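Local atomic coordinates of DR2417 (PDB entry 4XWW), a protein that probably degrades and processes RNA as a metal-dependent 5'-3' exoribonuclease, and possibly also as an endonuclease, of the metallo-beta-lactamase superfamily. Residues 26-35 with 400-409; 208-219 with 379-387. One frame throughout, in Å; residues are numbered along the deposited sequence.

Contact 1. Residues 26-35 with 400-409. With ZN (zinc ion), chain F; nucleotides of chain C.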
loop_
_atom_site.group_PDB
_atom_site.type_symbol
_atom_site.label_atom_id
_atom_site.label_comp_id
_atom_site.label_asym_id
_atom_site.label_seq_id
_atom_site.Cartn_x
_atom_site.Cartn_y
_atom_site.Cartn_z
ATOM N N GLY A 26 -18.598 10.512 -3.303
ATOM C CA GLY A 26 -18.525 10.240 -1.878
ATOM C C GLY A 26 -19.283 9.015 -1.393
ATOM O O GLY A 26 -19.208 8.652 -0.220
ATOM N N MET A 27 -20.009 8.369 -2.299
ATOM C CA MET A 27 -20.686 7.114 -1.992
ATOM C C MET A 27 -19.873 5.947 -2.558
ATOM O O MET A 27 -19.458 5.991 -3.714
ATOM C CB MET A 27 -22.091 7.091 -2.591
ATOM C CG MET A 27 -23.129 7.924 -1.842
ATOM S SD MET A 27 -23.552 7.266 -0.227
ATOM C CE MET A 27 -24.977 8.304 0.164
ATOM N N GLY A 28 -19.644 4.912 -1.760
ATOM C CA GLY A 28 -18.875 3.773 -2.254
ATOM C C GLY A 28 -17.397 4.093 -2.411
ATOM O O GLY A 28 -16.641 3.364 -3.083
ATOM N N GLU A 29 -16.988 5.190 -1.778
ATOM C CA GLU A 29 -15.604 5.656 -1.783
ATOM C C GLU A 29 -15.416 6.604 -0.617
ATOM O O GLU A 29 -16.392 7.120 -0.054
ATOM C CB GLU A 29 -15.275 6.391 -3.081
ATOM C CG GLU A 29 -16.118 7.673 -3.250
ATOM C CD GLU A 29 -15.816 8.415 -4.532
ATOM O OE1 GLU A 29 -14.725 8.219 -5.100
ATOM O OE2 GLU A 29 -16.681 9.196 -4.982
ATOM N N ILE A 30 -14.162 6.865 -0.285
ATOM C CA ILE A 30 -13.835 7.933 0.620
ATOM C C ILE A 30 -13.116 9.014 -0.193
ATOM O O ILE A 30 -11.960 8.850 -0.580
ATOM C CB ILE A 30 -12.982 7.439 1.773
ATOM C CG1 ILE A 30 -13.784 6.406 2.577
ATOM C CG2 ILE A 30 -12.550 8.621 2.642
ATOM C CD1 ILE A 30 -13.066 5.829 3.753
ATOM N N GLY A 31 -13.827 10.105 -0.469
ATOM C CA GLY A 31 -13.313 11.172 -1.306
ATOM C C GLY A 31 -14.344 11.784 -2.241
ATOM O O GLY A 31 -15.428 11.215 -2.470
ATOM N N LYS A 32 -13.964 12.941 -2.789
ATOM C CA LYS A 32 -14.767 13.803 -3.677
ATOM C C LYS A 32 -16.260 13.809 -3.374
ATOM O O LYS A 32 -17.094 13.577 -4.249
ATOM C CB LYS A 32 -14.529 13.453 -5.168
ATOM C CG LYS A 32 -14.820 12.020 -5.627
ATOM C CD LYS A 32 -14.394 11.868 -7.122
ATOM C CE LYS A 32 -14.400 10.410 -7.606
ATOM N NZ LYS A 32 -15.784 9.835 -7.571
ATOM N N ASN A 33 -16.583 14.138 -2.130
ATOM C CA ASN A 33 -17.960 14.221 -1.687
ATOM C C ASN A 33 -18.731 15.322 -2.392
ATOM O O ASN A 33 -18.266 16.467 -2.479
ATOM C CB ASN A 33 -17.975 14.423 -0.176
ATOM C CG ASN A 33 -17.433 13.209 0.557
ATOM O OD1 ASN A 33 -18.114 12.215 0.662
ATOM N ND2 ASN A 33 -16.202 13.279 1.021
ATOM N N ILE A 34 -19.917 14.973 -2.893
ATOM C CA ILE A 34 -20.835 15.939 -3.466
ATOM C C ILE A 34 -22.208 15.278 -3.600
ATOM O O ILE A 34 -22.360 14.217 -4.221
ATOM C CB ILE A 34 -20.351 16.502 -4.831
ATOM C CG1 ILE A 34 -21.455 17.370 -5.456
ATOM C CG2 ILE A 34 -19.898 15.372 -5.784
ATOM C CD1 ILE A 34 -20.989 18.254 -6.614
ATOM N N THR A 35 -23.202 15.915 -2.988
ATOM C CA THR A 35 -24.547 15.362 -2.929
ATOM C C THR A 35 -25.563 16.396 -3.401
ATOM O O THR A 35 -25.562 17.557 -2.959
ATOM C CB THR A 35 -24.896 14.904 -1.505
ATOM O OG1 THR A 35 -23.866 14.032 -1.030
ATOM C CG2 THR A 35 -26.230 14.169 -1.484
ATOM N N LEU A 400 -29.182 6.139 4.843
ATOM C CA LEU A 400 -28.174 6.104 3.786
ATOM C C LEU A 400 -26.776 6.203 4.372
ATOM O O LEU A 400 -26.264 7.301 4.578
ATOM C CB LEU A 400 -28.352 7.256 2.792
ATOM C CG LEU A 400 -29.352 7.177 1.647
ATOM C CD1 LEU A 400 -29.263 8.463 0.827
ATOM C CD2 LEU A 400 -29.053 5.974 0.768
ATOM N N PRO A 401 -26.142 5.055 4.632
ATOM C CA PRO A 401 -24.748 5.115 5.086
ATOM C C PRO A 401 -23.866 5.676 3.970
ATOM O O PRO A 401 -23.979 5.262 2.808
ATOM C CB PRO A 401 -24.420 3.655 5.415
ATOM C CG PRO A 401 -25.478 2.848 4.685
ATOM C CD PRO A 401 -26.702 3.698 4.699
ATOM N N TRP A 402 -22.979 6.595 4.337
ATOM C CA TRP A 402 -22.328 7.489 3.389
ATOM C C TRP A 402 -20.840 7.643 3.756
ATOM O O TRP A 402 -20.429 7.155 4.809
ATOM C CB TRP A 402 -23.115 8.832 3.383
ATOM C CG TRP A 402 -22.358 10.030 2.923
ATOM C CD1 TRP A 402 -22.204 10.459 1.632
ATOM C CD2 TRP A 402 -21.674 10.972 3.747
ATOM N NE1 TRP A 402 -21.432 11.590 1.603
ATOM C CE2 TRP A 402 -21.092 11.927 2.891
ATOM C CE3 TRP A 402 -21.495 11.104 5.131
ATOM C CZ2 TRP A 402 -20.344 13.011 3.367
ATOM C CZ3 TRP A 402 -20.722 12.175 5.612
ATOM C CH2 TRP A 402 -20.160 13.107 4.722
ATOM N N HIS A 403 -20.039 8.285 2.902
ATOM C CA HIS A 403 -18.621 8.548 3.201
ATOM C C HIS A 403 -17.892 7.246 3.581
ATOM O O HIS A 403 -17.282 7.120 4.655
ATOM C CB HIS A 403 -18.489 9.606 4.329
ATOM C CG HIS A 403 -17.164 10.317 4.370
ATOM N ND1 HIS A 403 -16.027 9.720 4.878
ATOM C CD2 HIS A 403 -16.804 11.580 4.039
ATOM C CE1 HIS A 403 -15.022 10.576 4.832
ATOM N NE2 HIS A 403 -15.457 11.708 4.318
ATOM N N GLY A 404 -17.985 6.266 2.689
ATOM C CA GLY A 404 -17.337 4.991 2.912
ATOM C C GLY A 404 -17.357 4.173 1.650
ATOM O O GLY A 404 -18.215 4.363 0.798
ATOM N N GLU A 405 -16.402 3.253 1.543
ATOM C CA GLU A 405 -16.420 2.245 0.489
ATOM C C GLU A 405 -17.535 1.259 0.829
ATOM O O GLU A 405 -18.027 1.274 1.940
ATOM C CB GLU A 405 -15.062 1.562 0.404
ATOM C CG GLU A 405 -13.966 2.531 -0.025
ATOM C CD GLU A 405 -12.563 1.972 0.144
ATOM O OE1 GLU A 405 -12.404 0.924 0.801
ATOM O OE2 GLU A 405 -11.628 2.596 -0.396
ATOM N N PRO A 406 -17.919 0.381 -0.109
ATOM C CA PRO A 406 -19.015 -0.536 0.234
ATOM C C PRO A 406 -18.781 -1.314 1.541
ATOM O O PRO A 406 -19.748 -1.486 2.301
ATOM C CB PRO A 406 -19.072 -1.456 -0.989
ATOM C CG PRO A 406 -18.664 -0.509 -2.139
ATOM C CD PRO A 406 -17.496 0.225 -1.514
ATOM N N ARG A 407 -17.545 -1.710 1.847
ATOM C CA ARG A 407 -17.323 -2.434 3.096
ATOM C C ARG A 407 -17.754 -1.589 4.313
ATOM O O ARG A 407 -18.357 -2.095 5.264
ATOM C CB ARG A 407 -15.847 -2.878 3.244
ATOM C CG ARG A 407 -14.829 -1.752 3.149
ATOM C CD ARG A 407 -13.418 -2.275 3.130
ATOM N NE ARG A 407 -13.091 -2.906 4.405
ATOM C CZ ARG A 407 -11.959 -3.556 4.645
ATOM N NH1 ARG A 407 -11.032 -3.653 3.701
ATOM N NH2 ARG A 407 -11.757 -4.117 5.834
ATOM N N HIS A 408 -17.454 -0.298 4.276
ATOM C CA HIS A 408 -17.806 0.610 5.358
ATOM C C HIS A 408 -19.304 0.850 5.430
ATOM O O HIS A 408 -19.908 0.808 6.502
ATOM C CB HIS A 408 -17.076 1.941 5.170
ATOM C CG HIS A 408 -15.601 1.764 5.018
ATOM N ND1 HIS A 408 -14.908 2.261 3.934
ATOM C CD2 HIS A 408 -14.705 1.098 5.775
ATOM C CE1 HIS A 408 -13.633 1.931 4.052
ATOM N NE2 HIS A 408 -13.477 1.218 5.151
ATOM N N GLN A 409 -19.892 1.122 4.278
ATOM C CA GLN A 409 -21.336 1.363 4.212
ATOM C C GLN A 409 -22.148 0.176 4.698
ATOM O O GLN A 409 -23.127 0.332 5.434
ATOM C CB GLN A 409 -21.751 1.669 2.788
ATOM C CG GLN A 409 -21.306 3.011 2.231
ATOM C CD GLN A 409 -21.624 3.083 0.748
ATOM O OE1 GLN A 409 -21.032 2.359 -0.064
ATOM N NE2 GLN A 409 -22.581 3.914 0.393
HETATM ZN ZN ZN F . -14.541 13.676 4.332
ATOM P P U C 2 -8.345 9.590 10.426
ATOM O OP1 U C 2 -8.475 11.043 10.675
ATOM O OP2 U C 2 -9.369 8.660 10.954
ATOM O "O5'" U C 2 -8.258 9.315 8.860
ATOM C "C5'" U C 2 -7.394 10.084 8.008
ATOM C "C4'" U C 2 -8.044 10.305 6.663
ATOM O "O4'" U C 2 -8.030 9.069 5.894
ATOM C "C3'" U C 2 -9.501 10.763 6.695
ATOM O "O3'" U C 2 -9.692 11.744 5.688
ATOM C "C2'" U C 2 -10.267 9.505 6.302
ATOM O "O2'" U C 2 -11.516 9.785 5.705
ATOM C "C1'" U C 2 -9.297 8.879 5.307
ATOM N N1 U C 2 -9.502 7.442 5.082
ATOM C C2 U C 2 -9.412 6.978 3.785
ATOM O O2 U C 2 -9.165 7.703 2.837
ATOM N N3 U C 2 -9.622 5.629 3.641
ATOM C C4 U C 2 -9.907 4.718 4.633
ATOM O O4 U C 2 -10.068 3.532 4.339
ATOM C C5 U C 2 -9.989 5.277 5.947
ATOM C C6 U C 2 -9.788 6.588 6.123
HETATM O O HOH W 1 -12.095 5.176 -1.498
HETATM O O HOH W 2 -22.508 11.778 -1.468
HETATM O O HOH W 3 -13.837 14.124 6.174
#

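Contact 2. Residues 208-219 with 379-387. With nucleotides of chain C.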
loop_
_atom_site.group_PDB
_atom_site.type_symbol
_atom_site.label_atom_id
_atom_site.label_comp_id
_atom_site.label_asym_id
_atom_site.label_seq_id
_atom_site.Cartn_x
_atom_site.Cartn_y
_atom_site.Cartn_z
ATOM N N SER A 208 -25.196 9.294 7.229
ATOM C CA SER A 208 -24.179 9.284 8.280
ATOM C C SER A 208 -22.840 8.739 7.807
ATOM O O SER A 208 -22.751 7.883 6.917
ATOM C CB SER A 208 -24.690 8.492 9.490
ATOM O OG SER A 208 -23.807 8.575 10.597
ATOM N N ASP A 209 -21.806 9.268 8.445
ATOM C CA ASP A 209 -20.407 9.026 8.119
ATOM C C ASP A 209 -19.985 7.594 8.447
ATOM O O ASP A 209 -19.967 7.212 9.609
ATOM C CB ASP A 209 -19.583 10.055 8.907
ATOM C CG ASP A 209 -18.077 9.929 8.705
ATOM O OD1 ASP A 209 -17.596 9.097 7.894
ATOM O OD2 ASP A 209 -17.372 10.728 9.361
ATOM N N SER A 210 -19.634 6.806 7.431
ATOM C CA SER A 210 -19.342 5.388 7.655
ATOM C C SER A 210 -17.859 5.058 7.759
ATOM O O SER A 210 -17.504 3.887 7.853
ATOM C CB SER A 210 -19.932 4.528 6.527
ATOM O OG SER A 210 -21.296 4.857 6.290
ATOM N N THR A 211 -17.010 6.078 7.731
ATOM C CA THR A 211 -15.560 5.875 7.635
ATOM C C THR A 211 -15.023 4.790 8.567
ATOM O O THR A 211 -14.284 3.877 8.142
ATOM C CB THR A 211 -14.817 7.186 7.948
ATOM O OG1 THR A 211 -15.249 8.195 7.034
ATOM C CG2 THR A 211 -13.320 6.988 7.790
ATOM N N ASN A 212 -15.399 4.885 9.838
ATOM C CA ASN A 212 -14.879 3.983 10.858
ATOM C C ASN A 212 -15.922 2.968 11.311
ATOM O O ASN A 212 -15.894 2.494 12.439
ATOM C CB ASN A 212 -14.347 4.768 12.071
ATOM C CG ASN A 212 -12.991 5.401 11.808
ATOM O OD1 ASN A 212 -12.284 5.028 10.861
ATOM N ND2 ASN A 212 -12.608 6.349 12.662
ATOM N N ALA A 213 -16.838 2.613 10.418
ATOM C CA ALA A 213 -17.926 1.720 10.816
ATOM C C ALA A 213 -17.459 0.303 11.192
ATOM O O ALA A 213 -18.204 -0.436 11.834
ATOM C CB ALA A 213 -18.994 1.660 9.702
ATOM N N GLU A 214 -16.231 -0.066 10.814
ATOM C CA GLU A 214 -15.704 -1.402 11.159
ATOM C C GLU A 214 -14.921 -1.399 12.467
ATOM O O GLU A 214 -14.472 -2.448 12.929
ATOM C CB GLU A 214 -14.833 -1.945 10.016
ATOM C CG GLU A 214 -15.642 -2.154 8.751
ATOM C CD GLU A 214 -14.888 -2.908 7.666
ATOM O OE1 GLU A 214 -14.369 -4.015 7.945
ATOM O OE2 GLU A 214 -14.842 -2.407 6.525
ATOM N N ARG A 215 -14.780 -0.221 13.073
ATOM C CA ARG A 215 -14.041 -0.066 14.327
ATOM C C ARG A 215 -14.946 -0.095 15.551
ATOM O O ARG A 215 -15.833 0.733 15.686
ATOM C CB ARG A 215 -13.253 1.245 14.317
ATOM C CG ARG A 215 -12.179 1.293 13.227
ATOM C CD ARG A 215 -11.214 2.442 13.502
ATOM N NE ARG A 215 -10.486 2.854 12.307
ATOM C CZ ARG A 215 -9.659 3.897 12.267
ATOM N NH1 ARG A 215 -9.452 4.629 13.356
ATOM N NH2 ARG A 215 -9.041 4.212 11.137
ATOM N N PRO A 216 -14.737 -1.071 16.445
ATOM C CA PRO A 216 -15.595 -1.159 17.627
ATOM C C PRO A 216 -15.231 -0.070 18.618
ATOM O O PRO A 216 -14.140 0.486 18.512
ATOM C CB PRO A 216 -15.288 -2.552 18.195
ATOM C CG PRO A 216 -14.549 -3.279 17.086
ATOM C CD PRO A 216 -13.816 -2.213 16.339
ATOM N N GLY A 217 -16.141 0.240 19.538
ATOM C CA GLY A 217 -15.855 1.178 20.609
ATOM C C GLY A 217 -16.009 2.635 20.216
ATOM O O GLY A 217 -16.791 2.969 19.333
ATOM N N HIS A 218 -15.236 3.488 20.880
ATOM C CA HIS A 218 -15.343 4.932 20.760
ATOM C C HIS A 218 -13.987 5.482 20.328
ATOM O O HIS A 218 -12.940 5.035 20.822
ATOM C CB HIS A 218 -15.791 5.510 22.106
ATOM C CG HIS A 218 -16.318 6.907 22.037
ATOM N ND1 HIS A 218 -15.558 7.975 21.605
ATOM C CD2 HIS A 218 -17.524 7.418 22.386
ATOM C CE1 HIS A 218 -16.284 9.079 21.667
ATOM N NE2 HIS A 218 -17.477 8.770 22.142
ATOM N N THR A 219 -13.986 6.401 19.374
ATOM C CA THR A 219 -12.733 7.013 18.923
ATOM C C THR A 219 -12.149 7.809 20.086
ATOM O O THR A 219 -12.892 8.447 20.826
ATOM C CB THR A 219 -12.966 7.920 17.689
ATOM O OG1 THR A 219 -13.466 7.127 16.607
ATOM C CG2 THR A 219 -11.678 8.620 17.242
ATOM N N SER A 379 -8.459 9.481 15.359
ATOM C CA SER A 379 -9.212 9.676 14.121
ATOM C C SER A 379 -10.196 10.848 14.217
ATOM O O SER A 379 -10.724 11.144 15.291
ATOM C CB SER A 379 -9.977 8.384 13.777
ATOM O OG SER A 379 -10.822 8.555 12.643
ATOM N N GLY A 380 -10.431 11.499 13.089
ATOM C CA GLY A 380 -11.486 12.493 13.010
ATOM C C GLY A 380 -12.874 11.873 12.895
ATOM O O GLY A 380 -13.863 12.609 12.855
ATOM N N HIS A 381 -12.969 10.546 12.780
ATOM C CA HIS A 381 -14.285 9.956 12.495
ATOM C C HIS A 381 -14.774 8.993 13.589
ATOM O O HIS A 381 -13.998 8.267 14.206
ATOM C CB HIS A 381 -14.283 9.242 11.137
ATOM C CG HIS A 381 -13.889 10.105 9.979
ATOM N ND1 HIS A 381 -14.818 10.757 9.194
ATOM C CD2 HIS A 381 -12.671 10.426 9.473
ATOM C CE1 HIS A 381 -14.191 11.430 8.245
ATOM N NE2 HIS A 381 -12.891 11.247 8.392
ATOM N N ALA A 382 -16.091 8.993 13.774
ATOM C CA ALA A 382 -16.813 8.134 14.714
ATOM C C ALA A 382 -16.614 6.651 14.513
ATOM O O ALA A 382 -16.788 6.149 13.409
ATOM C CB ALA A 382 -18.297 8.434 14.612
ATOM N N SER A 383 -16.330 5.947 15.606
ATOM C CA SER A 383 -16.342 4.496 15.595
ATOM C C SER A 383 -17.765 4.026 15.910
ATOM O O SER A 383 -18.678 4.849 16.041
ATOM C CB SER A 383 -15.326 3.962 16.601
ATOM O OG SER A 383 -14.028 4.390 16.226
ATOM N N GLN A 384 -17.947 2.713 16.032
ATOM C CA GLN A 384 -19.293 2.129 16.133
ATOM C C GLN A 384 -20.148 2.686 17.278
ATOM O O GLN A 384 -21.349 2.929 17.091
ATOM C CB GLN A 384 -19.195 0.591 16.269
ATOM C CG GLN A 384 -18.739 -0.091 14.987
ATOM C CD GLN A 384 -18.499 -1.594 15.152
ATOM O OE1 GLN A 384 -18.636 -2.142 16.243
ATOM N NE2 GLN A 384 -18.125 -2.253 14.061
ATOM N N GLU A 385 -19.564 2.877 18.463
ATOM C CA GLU A 385 -20.376 3.382 19.578
ATOM C C GLU A 385 -20.961 4.751 19.237
ATOM O O GLU A 385 -22.139 5.036 19.531
ATOM C CB GLU A 385 -19.546 3.463 20.866
ATOM C CG GLU A 385 -19.431 2.138 21.579
ATOM C CD GLU A 385 -18.610 2.236 22.847
ATOM O OE1 GLU A 385 -18.448 3.366 23.370
ATOM O OE2 GLU A 385 -18.122 1.183 23.308
ATOM N N GLU A 386 -20.146 5.585 18.594
ATOM C CA GLU A 386 -20.595 6.922 18.243
ATOM C C GLU A 386 -21.618 6.878 17.120
ATOM O O GLU A 386 -22.630 7.581 17.172
ATOM C CB GLU A 386 -19.408 7.791 17.867
ATOM C CG GLU A 386 -18.415 7.948 19.004
ATOM C CD GLU A 386 -17.007 8.105 18.481
ATOM O OE1 GLU A 386 -16.347 7.061 18.264
ATOM O OE2 GLU A 386 -16.583 9.262 18.248
ATOM N N LEU A 387 -21.384 6.030 16.129
ATOM C CA LEU A 387 -22.373 5.857 15.061
ATOM C C LEU A 387 -23.709 5.363 15.630
ATOM O O LEU A 387 -24.780 5.819 15.211
ATOM C CB LEU A 387 -21.843 4.879 13.987
ATOM C CG LEU A 387 -20.540 5.312 13.305
ATOM C CD1 LEU A 387 -20.061 4.239 12.306
ATOM C CD2 LEU A 387 -20.768 6.676 12.633
ATOM P P U C 2 -8.345 9.590 10.426
ATOM O OP1 U C 2 -8.475 11.043 10.675
ATOM O OP2 U C 2 -9.369 8.660 10.954
ATOM O "O5'" U C 2 -8.258 9.315 8.860
ATOM C "C5'" U C 2 -7.394 10.084 8.008
ATOM C "C4'" U C 2 -8.044 10.305 6.663
ATOM O "O4'" U C 2 -8.030 9.069 5.894
ATOM C "C3'" U C 2 -9.501 10.763 6.695
ATOM O "O3'" U C 2 -9.692 11.744 5.688
ATOM C "C2'" U C 2 -10.267 9.505 6.302
ATOM O "O2'" U C 2 -11.516 9.785 5.705
ATOM C "C1'" U C 2 -9.297 8.879 5.307
ATOM N N1 U C 2 -9.502 7.442 5.082
ATOM C C2 U C 2 -9.412 6.978 3.785
ATOM O O2 U C 2 -9.165 7.703 2.837
ATOM N N3 U C 2 -9.622 5.629 3.641
ATOM C C4 U C 2 -9.907 4.718 4.633
ATOM O O4 U C 2 -10.068 3.532 4.339
ATOM C C5 U C 2 -9.989 5.277 5.947
ATOM C C6 U C 2 -9.788 6.588 6.123
ATOM P P U C 3 -10.599 13.020 5.987
ATOM O OP1 U C 3 -11.041 12.948 7.398
ATOM O OP2 U C 3 -11.604 13.132 4.906
ATOM O "O5'" U C 3 -9.565 14.223 5.871
ATOM C "C5'" U C 3 -8.357 14.221 6.647
ATOM C "C4'" U C 3 -7.203 14.677 5.793
ATOM O "O4'" U C 3 -6.655 13.538 5.073
ATOM C "C3'" U C 3 -7.557 15.723 4.739
ATOM O "O3'" U C 3 -6.558 16.729 4.707
ATOM C "C2'" U C 3 -7.573 14.925 3.439
ATOM O "O2'" U C 3 -7.251 15.694 2.298
ATOM C "C1'" U C 3 -6.496 13.880 3.715
ATOM N N1 U C 3 -6.649 12.666 2.905
ATOM C C2 U C 3 -5.541 12.204 2.224
ATOM O O2 U C 3 -4.452 12.749 2.283
ATOM N N3 U C 3 -5.755 11.075 1.476
ATOM C C4 U C 3 -6.935 10.376 1.337
ATOM O O4 U C 3 -6.965 9.372 0.622
ATOM C C5 U C 3 -8.036 10.921 2.068
ATOM C C6 U C 3 -7.861 12.024 2.805
HETATM O O HOH W 4 -24.705 6.748 12.329
HETATM O O HOH W 5 -17.200 6.849 10.853
HETATM O O HOH W 6 -18.601 -1.487 19.306
#

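Contact 1. Residues 26-35 with 400-409
Met27 lies across the edge of the Trp402 indole, a Met-aromatic contact in which SD stands 5.0 Å from the centroid of the five-membered ring. Met27 CB points away from the other segment, but the side chain bends at chi2 (-69°) and swings back, setting its CE 3.8 Å from Trp402 CB. A flexible thioether suits this place, for the side chain also crosses that of Gln409 at about a right angle, SD lying near NE2, which is bonded to Pro401 O and, outside, to Ala429 O. Asn33 sets its amide against two rings, one atom to each: OD1 is 3.5 Å from Trp402 NE1, while ND2 lies 3.5 Å from His403 CD2, amide and imidazole planes only 8° apart. ND2 is held by the backbone oxygen of Asp88. His403 NE2 binds zinc at 2.2 Å, and Asp88, His89 and a water complete the ligands. Ile30 is wedged between protein and RNA: its branched apolar side chain puts CG1 3.8 Å from Gly404 CA, and CG2 (3.4 Å from U2 O2' of chain C) and CD1 on the nucleotide. A weak hydrogen bond runs from His403 N to Gly26 O. Glu405, the N-cap residue of helix 406-417, reaches Asn359 of the second subunit. The loop leading into strand 34-39 thus covers the turn joining strand 398-402 to that helix, and strand 205-209 packs against Leu400 and Trp402.

Contact 2. Residues 208-219 with 379-387
The His381 imidazole carries Thr211 over one face, with CB 3.9 Å from the ring centroid in a CH-pi contact. At its edges, ND1 donates in plane to the syn lone pair of Asp209 OD2 (2.6 Å, 174°), and NE2 donates to U3 OP1 of chain C at 2.7 Å. The carboxylate stands nearly upright to the ring (85°); Thr211 N, in an Asx turn, and OG1 donate to OD1, and Phe176 N to OD2, together helping fix its rotation. Asp209 and His381 are the predicted proton donor and acceptor. The second flat pair is His218 and Glu386: CG sits over the ring centre, the chi2 bend carries the carboxylate over it, and chi3 (-87°) turns the planes almost parallel. Glu386 OE1 is gripped from opposite faces by Thr219 N (2.7 Å) and Ser383 N. A short hydroxyl suits Thr219, whose OG1 donates to His381 O at 2.7 Å; Asn212 ND2 meets that oxygen from above its carbonyl plane. Extended Gln384 reaches Ala213 O with NE2 (2.9 Å), and Leu387 CD1 packs on Ala213 CB. Loop 210-219, leaving strand 205-209, wraps the start of helix 384-394; helix 406-417 touches Ser208 and Leu387, and strand 398-402 flanks Asp209.

Overall arrangement
Contacts 1 and 2, their centres about 14 Å apart, join at neighbouring strands of one sheet, 398-402 and 205-209, where Trp402 O lies 2.8 Å from Ser210 N, a probable hydrogen bond. Farther along, Arg407 NE forms a 2.8 Å salt bridge with Glu214 OE2. Both contacts join the early metallo-beta-lactamase part of the chain to the much later RNA-specificity part, and contact 2 is nested in the loop closed by contact 1. They meet at the active site: contact 1 supplies a zinc ligand, contact 2 a phosphate-binding histidine with its side chain about 5 Å from a zinc. His403 ND1 stands 2.8 Å from Thr211 OG1, and the RNA spans both contacts.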